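Local coordinates for ZmpA Glycopeptidase (Clostridium perfringens, PDB 6XSX), which is the M60 peptidase module of a larger metalloprotease, a glycopeptidase that probably cleaves the peptide backbone of glycoproteins, at residues N290-V295 against S375-G380; V352-Q357 against E404-H409; N388-A393 against H409-W414; K399-E404 against E419-Y424. One frame throughout, in Å; residues are numbered along the deposited sequence.

Contact 1: residues N290-V295 against S375-G380; sequences NNRTIV and SRDIGG
The carbonyl oxygen of Arg-292 meets two groups of the facing loop. Gly-380 N donates to Arg-292 O at 2.9 Å in an almost straight bond (171°), and Gly-379 CA adds a CA-H...O contact. Arg-292 lies in a type I beta turn, Asn-290 to Thr-293. This turn follows helix 277-286 of the M60 peptidase domain, which carries an HExxH pattern consistent with the metal site of a metalloprotease, though no metal is bound to it in this structure. An Asx turn braces it: Asn-290 OD1 accepts from Arg-292 N at 3.1 Å. Gly-379 and Gly-380 both have positive phi, and the CA atoms of Arg-292 and Gly-380 come within 3.8 Å.

The Arg-292 side chain carries most of the contact. It is extended from CG to NE and runs along the backbone of residues 376 to 378. Its CB lies 3.2 Å from Ile-378 O. Arg-292 NH1 donates to that same oxygen from above the carbonyl plane. Lys-386 of helix 383-398 bonds to Thr-293 O nearby. At the exposed end the guanidinium stands nearly upright to the Asp-377 carboxylate (86°). Arg-292 NH2 reaches Asp-377 OD1 at 2.8 Å, a salt bridge whose hydrogen bond is bent and weak.

Contact 2: residues V352-Q357 against E404-H409; sequences VAPLWQ and EHFERH
Pro-354 and His-409 make the core of this contact. The proline lies over one face of the imidazole, with Pro-354 CB 3.8 Å from the His-409 ring centroid and 14° off the ring normal, a CH-pi contact. His-409 CG is anti to its carbonyl carbon, and this swings the ring from the end of its helix toward helix 347-361. Pro-354 CB also touches Phe-406 CE1 at 3.7 Å, so CB touches two aromatic rings at once. The Phe-406 ring takes Leu-355 CD2 at its edge, 3.8 Å from CZ.

The two helices belong to the helical part of the M60 catalytic domain. They run roughly antiparallel, with segment axes 142° apart and 9.9 Å at closest approach. Helix 347-361 is kinked at Pro-354. Val-391 and Ala-394 of helix 383-398 also touch Phe-406.

Two histidine bonds add polar grip to this buried interface. His-405 NE2 donates to Pro-354 O at 3.0 Å, and the oxygen lies in the imidazole plane. His-409 NE2 donates to Gln-357 OE1 at 2.6 Å. That bond is bent to 139°. NE2 comes from above the carbonyl plane of Gln-357, while OE1 lies near the imidazole plane, and the amide stands nearly perpendicular to the ring. Gln-357 NE2 donates to the carbonyls of Trp-432 and Ala-434.

Contact 3: residues N388-A393 against H409-W414; sequences NAWVMA and HGMDVW
The amide of Asn-388 lies flat on the indole of Trp-414. The two planes are 15° apart, and Asn-388 ND2 sits 3.5 Å above the ring plane, over its centre. The chi2 of Asn-388, -100°, turns the amide so that both of its ends also meet the backbone of the loop. Asn-388 OD1 accepts from Trp-414 N at 3.0 Å, on a lone pair and nearly straight. Asn-388 ND2 donates to Asp-412 O at 3.1 Å, with that oxygen tilted out of the amide plane. Thr-417 OG1 also bonds to OD1, and ND2 is bonded to Glu-384 O. Four polar partners and one ring face therefore fix the rotation of this buried amide.

One helical turn on, the contact becomes apolar. Met-411 leaves the backbone with CG anti to N, pointing at helix 383-398, before a bend at chi3 (-64°) turns its methyl aside. Met-411 SD slides past Val-391 CG2 at 3.6 Å, while Met-411 CE reaches Trp-390 CE3 at a looser 4.2 Å. Val-391 CG2 also faces Val-413 CG2 tip to tip, 4.1 Å away. Trp-390 spends its NE1 elsewhere, on Thr-293 OG1.

Gly-410, with positive phi, closes helix 403-408 in a Schellman motif, and Trp-414 takes the N-cap position of helix 415-421. The whole is a helix-loop-helix connection laid across a third helix of the M60 domain, joined to it by an amide-pi stack.

Contact 4: residues K399-E404 against E419-Y424; sequences KLDLSE and EYTSKY
The tight part of this contact begins with a chain of three side chains. Ser-403 OG donates to Thr-421 OG1 at 2.8 Å, and Thr-421 OG1 donates to Asp-401 OD1 at 2.6 Å. Thr-421 has chi1 67°, which puts OG1 between the backbone N and the carbonyl carbon and turns it toward both partners. Asp-401 OD1 takes a second bond, from Ser-403 N at 3.2 Å. The two donors reach this oxygen from opposite faces of the carboxylate plane, which should hold the group in place and help stabilise its negative charge. Val-391 and Val-413 lie against Ser-403.

The Tyr-424 ring is packed just as closely. Lys-399 CA sits over one face, 3.8 Å from the centroid, and Lys-423 CG covers the opposite face. The Lys-399 chain folds back at chi2, bringing its CD to 3.4 Å from Tyr-424 CE1. The tyrosine hydroxyl bonds to Asp-396 of helix 383-398.

The looser side has a water, which donates to Asp-401 OD2 at 3.0 Å and to Tyr-424 O at 2.7 Å. Ser-422 and Lys-399 are exposed.

Two helix-connecting turns pack together here in the helical part of the M60 module. One joins the Schellman end of helix 383-398, with Lys-399 as C-prime, to the Asx turn of Asp-401 before helix 403-408. The other is a type I beta turn, Thr-421 to Tyr-424, directly from the end of helix 415-421; Pro-425 then bonds backbone to backbone with Asp-401.

Overall arrangement
From the N terminus, contact 1 comes first. It joins the loop after helix 277-286 to the loop before helix 383-398, closing a long, largely helical excursion. Contact 2 starts inside that excursion, on helix 347-361, and ends on helix 403-408, so it crosses contact 1. Contacts 3 and 4 open after contact 1 has closed. Each crosses contact 2, and they cross each other. Contacts 2 and 3 share His-409, while contacts 2 and 4 share Glu-404. Contacts 1 and 3 touch through Thr-293 and Trp-390. Helix 383-398 is thus linked to the loop beyond the HExxH helix, and helices 347-361, 403-408 and 415-421 gather beside it.

Contact 1: residues N290-V295 against S375-G380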
# COMPACT_ATOMS: atom_id res chain seq x y z
N ASN A 290 -8.73 8.99 6.77
CA ASN A 290 -9.40 10.28 6.72
C ASN A 290 -10.88 10.10 6.37
O ASN A 290 -11.22 9.65 5.28
CB ASN A 290 -8.68 11.23 5.75
CG ASN A 290 -9.15 12.67 5.83
OD1 ASN A 290 -10.08 13.00 6.56
ND2 ASN A 290 -8.51 13.52 5.05
N ASN A 291 -11.77 10.48 7.31
CA ASN A 291 -13.20 10.29 7.11
C ASN A 291 -13.79 11.37 6.20
O ASN A 291 -14.97 11.31 5.86
CB ASN A 291 -13.98 10.04 8.41
CG ASN A 291 -13.99 11.22 9.36
OD1 ASN A 291 -13.69 12.36 8.99
ND2 ASN A 291 -14.34 10.96 10.61
N ARG A 292 -12.97 12.35 5.79
CA ARG A 292 -13.38 13.37 4.84
C ARG A 292 -13.36 12.82 3.41
O ARG A 292 -13.98 13.40 2.52
CB ARG A 292 -12.46 14.59 4.91
CG ARG A 292 -12.38 15.24 6.28
CD ARG A 292 -11.30 16.31 6.27
NE ARG A 292 -11.45 17.17 7.43
CZ ARG A 292 -12.41 18.09 7.60
NH1 ARG A 292 -13.33 18.28 6.67
NH2 ARG A 292 -12.44 18.81 8.71
N THR A 293 -12.63 11.72 3.19
CA THR A 293 -12.55 11.09 1.88
C THR A 293 -13.21 9.71 1.92
O THR A 293 -13.84 9.36 2.92
CB THR A 293 -11.10 11.09 1.37
OG1 THR A 293 -11.16 10.71 -0.01
CG2 THR A 293 -10.18 10.17 2.14
N ILE A 294 -13.08 8.94 0.84
CA ILE A 294 -13.55 7.56 0.83
C ILE A 294 -12.32 6.65 0.72
O ILE A 294 -11.86 6.38 -0.38
CB ILE A 294 -14.54 7.29 -0.32
CG1 ILE A 294 -15.63 8.37 -0.43
CG2 ILE A 294 -15.14 5.90 -0.20
CD1 ILE A 294 -16.45 8.30 -1.73
N VAL A 295 -11.82 6.18 1.87
CA VAL A 295 -10.51 5.55 1.92
C VAL A 295 -10.54 4.18 1.25
O VAL A 295 -9.52 3.73 0.72
CB VAL A 295 -9.90 5.52 3.34
CG1 VAL A 295 -9.55 6.92 3.82
CG2 VAL A 295 -10.78 4.79 4.36
N SER A 375 -4.48 18.34 5.16
CA SER A 375 -4.23 19.60 5.85
C SER A 375 -5.36 20.62 5.67
O SER A 375 -5.24 21.75 6.15
CB SER A 375 -2.88 20.17 5.46
OG SER A 375 -2.88 20.55 4.10
N ARG A 376 -6.44 20.23 4.98
CA ARG A 376 -7.50 21.16 4.67
C ARG A 376 -8.86 20.60 5.09
O ARG A 376 -9.07 19.38 5.09
CB ARG A 376 -7.49 21.57 3.20
CG ARG A 376 -6.25 22.35 2.78
CD ARG A 376 -6.55 23.53 1.87
NE ARG A 376 -5.35 24.33 1.63
CZ ARG A 376 -4.96 25.39 2.34
NH1 ARG A 376 -5.68 25.80 3.37
NH2 ARG A 376 -3.86 26.03 2.01
N ASP A 377 -9.75 21.53 5.45
CA ASP A 377 -11.14 21.30 5.81
C ASP A 377 -11.95 21.09 4.52
O ASP A 377 -12.72 21.97 4.11
CB ASP A 377 -11.67 22.49 6.62
CG ASP A 377 -13.08 22.30 7.15
OD1 ASP A 377 -13.42 21.17 7.54
OD2 ASP A 377 -13.84 23.29 7.17
N ILE A 378 -11.74 19.94 3.88
CA ILE A 378 -12.42 19.63 2.63
C ILE A 378 -13.02 18.24 2.75
O ILE A 378 -12.61 17.46 3.62
CB ILE A 378 -11.47 19.78 1.41
CG1 ILE A 378 -10.23 18.89 1.52
CG2 ILE A 378 -11.11 21.24 1.18
CD1 ILE A 378 -9.35 18.89 0.28
N GLY A 379 -14.01 17.95 1.89
CA GLY A 379 -14.72 16.68 1.92
C GLY A 379 -15.64 16.58 3.13
O GLY A 379 -16.19 17.59 3.58
N GLY A 380 -15.80 15.36 3.65
CA GLY A 380 -16.78 15.07 4.68
C GLY A 380 -18.17 14.89 4.09
O GLY A 380 -18.38 15.12 2.89

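Contact 2: residues V352-Q357 against E404-H409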
# COMPACT_ATOMS: atom_id res chain seq x y z
N VAL A 352 -11.94 4.28 -8.44
CA VAL A 352 -10.62 4.87 -8.30
C VAL A 352 -10.08 5.29 -9.67
O VAL A 352 -9.20 6.15 -9.75
CB VAL A 352 -9.63 3.96 -7.53
CG1 VAL A 352 -9.00 2.89 -8.42
CG2 VAL A 352 -8.54 4.78 -6.85
N ALA A 353 -10.64 4.69 -10.74
CA ALA A 353 -10.16 4.85 -12.11
C ALA A 353 -9.84 6.31 -12.46
O ALA A 353 -8.75 6.58 -12.96
CB ALA A 353 -11.12 4.23 -13.10
N PRO A 354 -10.76 7.28 -12.25
CA PRO A 354 -10.49 8.67 -12.63
C PRO A 354 -9.26 9.29 -11.98
O PRO A 354 -8.60 10.16 -12.56
CB PRO A 354 -11.76 9.42 -12.19
CG PRO A 354 -12.40 8.50 -11.16
CD PRO A 354 -12.10 7.11 -11.67
N LEU A 355 -8.97 8.85 -10.75
CA LEU A 355 -7.85 9.35 -9.96
C LEU A 355 -6.57 8.70 -10.46
O LEU A 355 -5.54 9.36 -10.57
CB LEU A 355 -8.09 9.05 -8.48
CG LEU A 355 -9.26 9.81 -7.84
CD1 LEU A 355 -9.56 9.27 -6.44
CD2 LEU A 355 -8.99 11.30 -7.78
N TRP A 356 -6.64 7.40 -10.74
CA TRP A 356 -5.50 6.67 -11.28
C TRP A 356 -5.06 7.28 -12.62
O TRP A 356 -3.86 7.44 -12.87
CB TRP A 356 -5.83 5.18 -11.40
CG TRP A 356 -4.70 4.36 -11.95
CD1 TRP A 356 -4.72 3.58 -13.08
CD2 TRP A 356 -3.37 4.27 -11.43
NE1 TRP A 356 -3.50 2.99 -13.26
CE2 TRP A 356 -2.64 3.41 -12.28
CE3 TRP A 356 -2.71 4.83 -10.32
CZ2 TRP A 356 -1.30 3.09 -12.05
CZ3 TRP A 356 -1.38 4.52 -10.10
CH2 TRP A 356 -0.69 3.66 -10.96
N GLN A 357 -6.04 7.62 -13.47
CA GLN A 357 -5.78 8.23 -14.76
C GLN A 357 -5.00 9.54 -14.61
O GLN A 357 -4.07 9.79 -15.37
CB GLN A 357 -7.08 8.50 -15.51
CG GLN A 357 -7.78 7.24 -15.99
CD GLN A 357 -8.98 7.54 -16.85
OE1 GLN A 357 -9.81 8.38 -16.50
NE2 GLN A 357 -9.08 6.86 -17.98
N GLU A 404 -15.61 17.84 -16.13
CA GLU A 404 -15.97 16.98 -17.24
C GLU A 404 -15.34 15.60 -17.08
O GLU A 404 -16.01 14.58 -17.27
CB GLU A 404 -15.62 17.65 -18.58
CG GLU A 404 -15.80 16.72 -19.77
CD GLU A 404 -15.56 17.35 -21.12
OE1 GLU A 404 -15.76 16.66 -22.14
OE2 GLU A 404 -15.17 18.54 -21.16
N HIS A 405 -14.04 15.57 -16.72
CA HIS A 405 -13.29 14.34 -16.51
C HIS A 405 -14.06 13.40 -15.59
O HIS A 405 -14.28 12.23 -15.90
CB HIS A 405 -11.88 14.66 -15.97
CG HIS A 405 -11.06 13.46 -15.64
ND1 HIS A 405 -10.45 12.69 -16.62
CD2 HIS A 405 -10.75 12.88 -14.46
CE1 HIS A 405 -9.81 11.69 -16.05
NE2 HIS A 405 -9.96 11.79 -14.72
N PHE A 406 -14.48 13.92 -14.43
CA PHE A 406 -15.15 13.11 -13.43
C PHE A 406 -16.58 12.78 -13.86
O PHE A 406 -17.03 11.65 -13.65
CB PHE A 406 -15.07 13.78 -12.06
CG PHE A 406 -13.74 13.63 -11.36
CD1 PHE A 406 -13.44 12.48 -10.65
CD2 PHE A 406 -12.80 14.66 -11.38
CE1 PHE A 406 -12.22 12.35 -9.99
CE2 PHE A 406 -11.59 14.54 -10.72
CZ PHE A 406 -11.30 13.38 -10.02
N GLU A 407 -17.30 13.74 -14.46
CA GLU A 407 -18.66 13.42 -14.86
C GLU A 407 -18.67 12.39 -16.00
O GLU A 407 -19.64 11.63 -16.13
CB GLU A 407 -19.58 14.64 -14.96
CG GLU A 407 -19.52 15.42 -16.26
CD GLU A 407 -20.26 16.75 -16.25
OE1 GLU A 407 -19.76 17.69 -16.91
OE2 GLU A 407 -21.32 16.86 -15.60
N ARG A 408 -17.57 12.28 -16.76
CA ARG A 408 -17.52 11.28 -17.83
C ARG A 408 -17.41 9.87 -17.25
O ARG A 408 -17.77 8.90 -17.91
CB ARG A 408 -16.40 11.59 -18.82
CG ARG A 408 -16.72 12.73 -19.78
CD ARG A 408 -15.67 12.79 -20.87
NE ARG A 408 -16.07 13.74 -21.89
CZ ARG A 408 -16.64 13.41 -23.05
NH1 ARG A 408 -16.88 12.14 -23.35
NH2 ARG A 408 -16.97 14.37 -23.89
N HIS A 409 -16.92 9.76 -16.01
CA HIS A 409 -16.83 8.48 -15.32
C HIS A 409 -18.17 8.11 -14.67
O HIS A 409 -18.29 7.04 -14.07
CB HIS A 409 -15.70 8.53 -14.28
CG HIS A 409 -14.35 8.31 -14.87
ND1 HIS A 409 -13.77 7.06 -14.96
CD2 HIS A 409 -13.46 9.18 -15.42
CE1 HIS A 409 -12.58 7.16 -15.52
NE2 HIS A 409 -12.37 8.45 -15.82

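Contact 3: residues N388-A393 against H409-W414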
# COMPACT_ATOMS: atom_id res chain seq x y z
N ASN A 388 -17.60 15.08 -4.85
CA ASN A 388 -17.54 16.44 -5.34
C ASN A 388 -16.28 17.12 -4.83
O ASN A 388 -15.71 17.97 -5.51
CB ASN A 388 -18.82 17.23 -5.04
CG ASN A 388 -19.88 17.08 -6.11
OD1 ASN A 388 -20.05 17.94 -6.96
ND2 ASN A 388 -20.61 15.97 -6.09
N ALA A 389 -15.85 16.74 -3.62
CA ALA A 389 -14.63 17.30 -3.05
C ALA A 389 -13.40 16.85 -3.84
O ALA A 389 -12.47 17.63 -4.02
CB ALA A 389 -14.52 16.96 -1.58
N TRP A 390 -13.41 15.60 -4.32
CA TRP A 390 -12.31 15.10 -5.14
C TRP A 390 -12.16 15.97 -6.39
O TRP A 390 -11.05 16.29 -6.80
CB TRP A 390 -12.57 13.66 -5.59
CG TRP A 390 -12.58 12.60 -4.53
CD1 TRP A 390 -12.19 12.72 -3.22
CD2 TRP A 390 -12.95 11.22 -4.72
NE1 TRP A 390 -12.32 11.51 -2.59
CE2 TRP A 390 -12.78 10.58 -3.48
CE3 TRP A 390 -13.41 10.48 -5.81
CZ2 TRP A 390 -13.06 9.22 -3.30
CZ3 TRP A 390 -13.68 9.14 -5.64
CH2 TRP A 390 -13.52 8.52 -4.40
N VAL A 391 -13.31 16.33 -6.99
CA VAL A 391 -13.30 17.06 -8.24
C VAL A 391 -12.64 18.41 -8.01
O VAL A 391 -11.86 18.88 -8.83
CB VAL A 391 -14.72 17.22 -8.81
CG1 VAL A 391 -14.73 18.12 -10.04
CG2 VAL A 391 -15.34 15.87 -9.13
N MET A 392 -12.97 19.02 -6.86
CA MET A 392 -12.50 20.36 -6.53
C MET A 392 -11.02 20.32 -6.18
O MET A 392 -10.26 21.16 -6.68
CB MET A 392 -13.31 20.96 -5.38
CG MET A 392 -14.71 21.34 -5.83
SD MET A 392 -15.72 22.11 -4.54
CE MET A 392 -15.94 20.75 -3.39
N ALA A 393 -10.63 19.35 -5.35
CA ALA A 393 -9.26 19.19 -4.89
C ALA A 393 -8.33 18.83 -6.06
O ALA A 393 -7.24 19.41 -6.19
CB ALA A 393 -9.18 18.17 -3.78
N HIS A 409 -16.92 9.76 -16.01
CA HIS A 409 -16.83 8.48 -15.32
C HIS A 409 -18.17 8.11 -14.67
O HIS A 409 -18.29 7.04 -14.07
CB HIS A 409 -15.70 8.53 -14.28
CG HIS A 409 -14.35 8.31 -14.87
ND1 HIS A 409 -13.77 7.06 -14.96
CD2 HIS A 409 -13.46 9.18 -15.42
CE1 HIS A 409 -12.58 7.16 -15.52
NE2 HIS A 409 -12.37 8.45 -15.82
N GLY A 410 -19.14 9.03 -14.78
CA GLY A 410 -20.51 8.80 -14.34
C GLY A 410 -20.78 9.37 -12.95
O GLY A 410 -21.79 9.05 -12.35
N MET A 411 -19.87 10.21 -12.45
CA MET A 411 -20.09 10.88 -11.18
C MET A 411 -21.01 12.08 -11.40
O MET A 411 -20.97 12.70 -12.46
CB MET A 411 -18.76 11.36 -10.59
CG MET A 411 -18.93 12.07 -9.27
SD MET A 411 -17.43 12.95 -8.81
CE MET A 411 -16.30 11.57 -8.63
N ASP A 412 -21.83 12.39 -10.39
CA ASP A 412 -22.74 13.51 -10.46
C ASP A 412 -22.05 14.75 -9.90
O ASP A 412 -21.92 14.89 -8.68
CB ASP A 412 -24.05 13.22 -9.72
CG ASP A 412 -25.21 14.13 -10.10
OD1 ASP A 412 -24.98 15.34 -10.35
OD2 ASP A 412 -26.34 13.63 -10.14
N VAL A 413 -21.62 15.64 -10.79
CA VAL A 413 -20.91 16.84 -10.37
C VAL A 413 -21.93 17.98 -10.29
O VAL A 413 -22.65 18.22 -11.25
CB VAL A 413 -19.74 17.16 -11.32
CG1 VAL A 413 -19.05 18.45 -10.97
CG2 VAL A 413 -18.75 16.01 -11.39
N TRP A 414 -21.96 18.66 -9.13
CA TRP A 414 -22.99 19.64 -8.81
C TRP A 414 -22.65 21.00 -9.40
O TRP A 414 -21.48 21.31 -9.65
CB TRP A 414 -23.20 19.76 -7.29
CG TRP A 414 -23.66 18.51 -6.63
CD1 TRP A 414 -24.52 17.57 -7.14
CD2 TRP A 414 -23.32 18.06 -5.30
NE1 TRP A 414 -24.72 16.57 -6.23
CE2 TRP A 414 -24.00 16.84 -5.09
CE3 TRP A 414 -22.51 18.56 -4.28
CZ2 TRP A 414 -23.90 16.12 -3.90
CZ3 TRP A 414 -22.40 17.86 -3.10
CH2 TRP A 414 -23.09 16.65 -2.91

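Contact 4: residues K399-E404 against E419-Y424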
# COMPACT_ATOMS: atom_id res chain seq x y z
N LYS A 399 -4.70 22.86 -11.45
CA LYS A 399 -5.12 24.13 -12.02
C LYS A 399 -5.90 23.88 -13.32
O LYS A 399 -5.75 24.62 -14.29
CB LYS A 399 -3.93 25.06 -12.32
CG LYS A 399 -3.07 25.47 -11.13
CD LYS A 399 -3.85 26.16 -10.04
CE LYS A 399 -2.98 26.88 -9.03
NZ LYS A 399 -2.31 28.06 -9.64
N LEU A 400 -6.72 22.83 -13.32
CA LEU A 400 -7.52 22.49 -14.48
C LEU A 400 -8.97 22.27 -14.05
O LEU A 400 -9.24 21.86 -12.93
CB LEU A 400 -6.97 21.22 -15.14
CG LEU A 400 -5.64 21.35 -15.89
CD1 LEU A 400 -5.07 19.98 -16.24
CD2 LEU A 400 -5.79 22.21 -17.14
N ASP A 401 -9.91 22.54 -14.97
CA ASP A 401 -11.30 22.28 -14.67
C ASP A 401 -11.59 20.81 -14.97
O ASP A 401 -11.83 20.45 -16.12
CB ASP A 401 -12.22 23.26 -15.41
CG ASP A 401 -13.69 23.02 -15.11
OD1 ASP A 401 -14.00 22.09 -14.34
OD2 ASP A 401 -14.50 23.74 -15.67
N LEU A 402 -11.60 19.98 -13.92
CA LEU A 402 -11.69 18.54 -14.09
C LEU A 402 -13.12 18.04 -13.91
O LEU A 402 -13.33 16.84 -13.76
CB LEU A 402 -10.72 17.85 -13.14
CG LEU A 402 -9.24 18.11 -13.44
CD1 LEU A 402 -8.35 17.41 -12.44
CD2 LEU A 402 -8.91 17.68 -14.87
N SER A 403 -14.11 18.95 -13.97
CA SER A 403 -15.50 18.55 -13.79
C SER A 403 -15.93 17.54 -14.86
O SER A 403 -16.52 16.51 -14.53
CB SER A 403 -16.44 19.74 -13.73
OG SER A 403 -16.37 20.36 -12.45
N GLU A 404 -15.61 17.84 -16.13
CA GLU A 404 -15.97 16.98 -17.24
C GLU A 404 -15.34 15.60 -17.08
O GLU A 404 -16.01 14.58 -17.27
CB GLU A 404 -15.62 17.65 -18.58
CG GLU A 404 -15.80 16.72 -19.77
CD GLU A 404 -15.56 17.35 -21.12
OE1 GLU A 404 -15.76 16.66 -22.14
OE2 GLU A 404 -15.17 18.54 -21.16
N GLU A 419 -19.00 25.54 -10.79
CA GLU A 419 -18.69 26.95 -10.61
C GLU A 419 -17.29 27.08 -10.02
O GLU A 419 -16.47 27.84 -10.54
CB GLU A 419 -19.73 27.64 -9.72
CG GLU A 419 -21.10 27.76 -10.36
CD GLU A 419 -22.18 28.32 -9.44
OE1 GLU A 419 -23.33 28.44 -9.90
OE2 GLU A 419 -21.87 28.63 -8.26
N TYR A 420 -17.01 26.32 -8.95
CA TYR A 420 -15.72 26.35 -8.27
C TYR A 420 -14.59 26.05 -9.26
O TYR A 420 -13.61 26.79 -9.32
CB TYR A 420 -15.69 25.36 -7.09
CG TYR A 420 -14.39 25.30 -6.32
CD1 TYR A 420 -14.19 26.09 -5.19
CD2 TYR A 420 -13.37 24.44 -6.69
CE1 TYR A 420 -13.01 26.03 -4.46
CE2 TYR A 420 -12.18 24.37 -5.97
CZ TYR A 420 -12.00 25.16 -4.85
OH TYR A 420 -10.83 25.10 -4.14
N THR A 421 -14.75 24.97 -10.03
CA THR A 421 -13.66 24.44 -10.84
C THR A 421 -13.50 25.26 -12.12
O THR A 421 -12.44 25.23 -12.74
CB THR A 421 -13.85 22.95 -11.17
OG1 THR A 421 -14.99 22.81 -12.02
CG2 THR A 421 -14.02 22.09 -9.93
N SER A 422 -14.55 26.00 -12.49
CA SER A 422 -14.58 26.76 -13.73
C SER A 422 -13.65 27.97 -13.65
O SER A 422 -13.49 28.70 -14.63
CB SER A 422 -15.98 27.15 -14.12
OG SER A 422 -16.40 28.29 -13.39
N LYS A 423 -13.01 28.17 -12.48
CA LYS A 423 -11.98 29.18 -12.34
C LYS A 423 -10.71 28.76 -13.08
O LYS A 423 -9.82 29.59 -13.27
CB LYS A 423 -11.68 29.49 -10.87
CG LYS A 423 -10.84 28.48 -10.11
CD LYS A 423 -10.28 29.00 -8.79
CE LYS A 423 -11.35 29.40 -7.80
NZ LYS A 423 -11.87 28.23 -7.04
N TYR A 424 -10.62 27.49 -13.49
CA TYR A 424 -9.47 27.01 -14.25
C TYR A 424 -9.88 26.69 -15.69
O TYR A 424 -11.04 26.38 -15.96
CB TYR A 424 -8.86 25.76 -13.62
CG TYR A 424 -8.49 25.92 -12.17
CD1 TYR A 424 -7.48 26.79 -11.79
CD2 TYR A 424 -9.16 25.21 -11.18
CE1 TYR A 424 -7.14 26.96 -10.46
CE2 TYR A 424 -8.83 25.36 -9.85
CZ TYR A 424 -7.81 26.24 -9.49
OH TYR A 424 -7.48 26.39 -8.18
O HOH W 1 -13.46 26.17 -17.17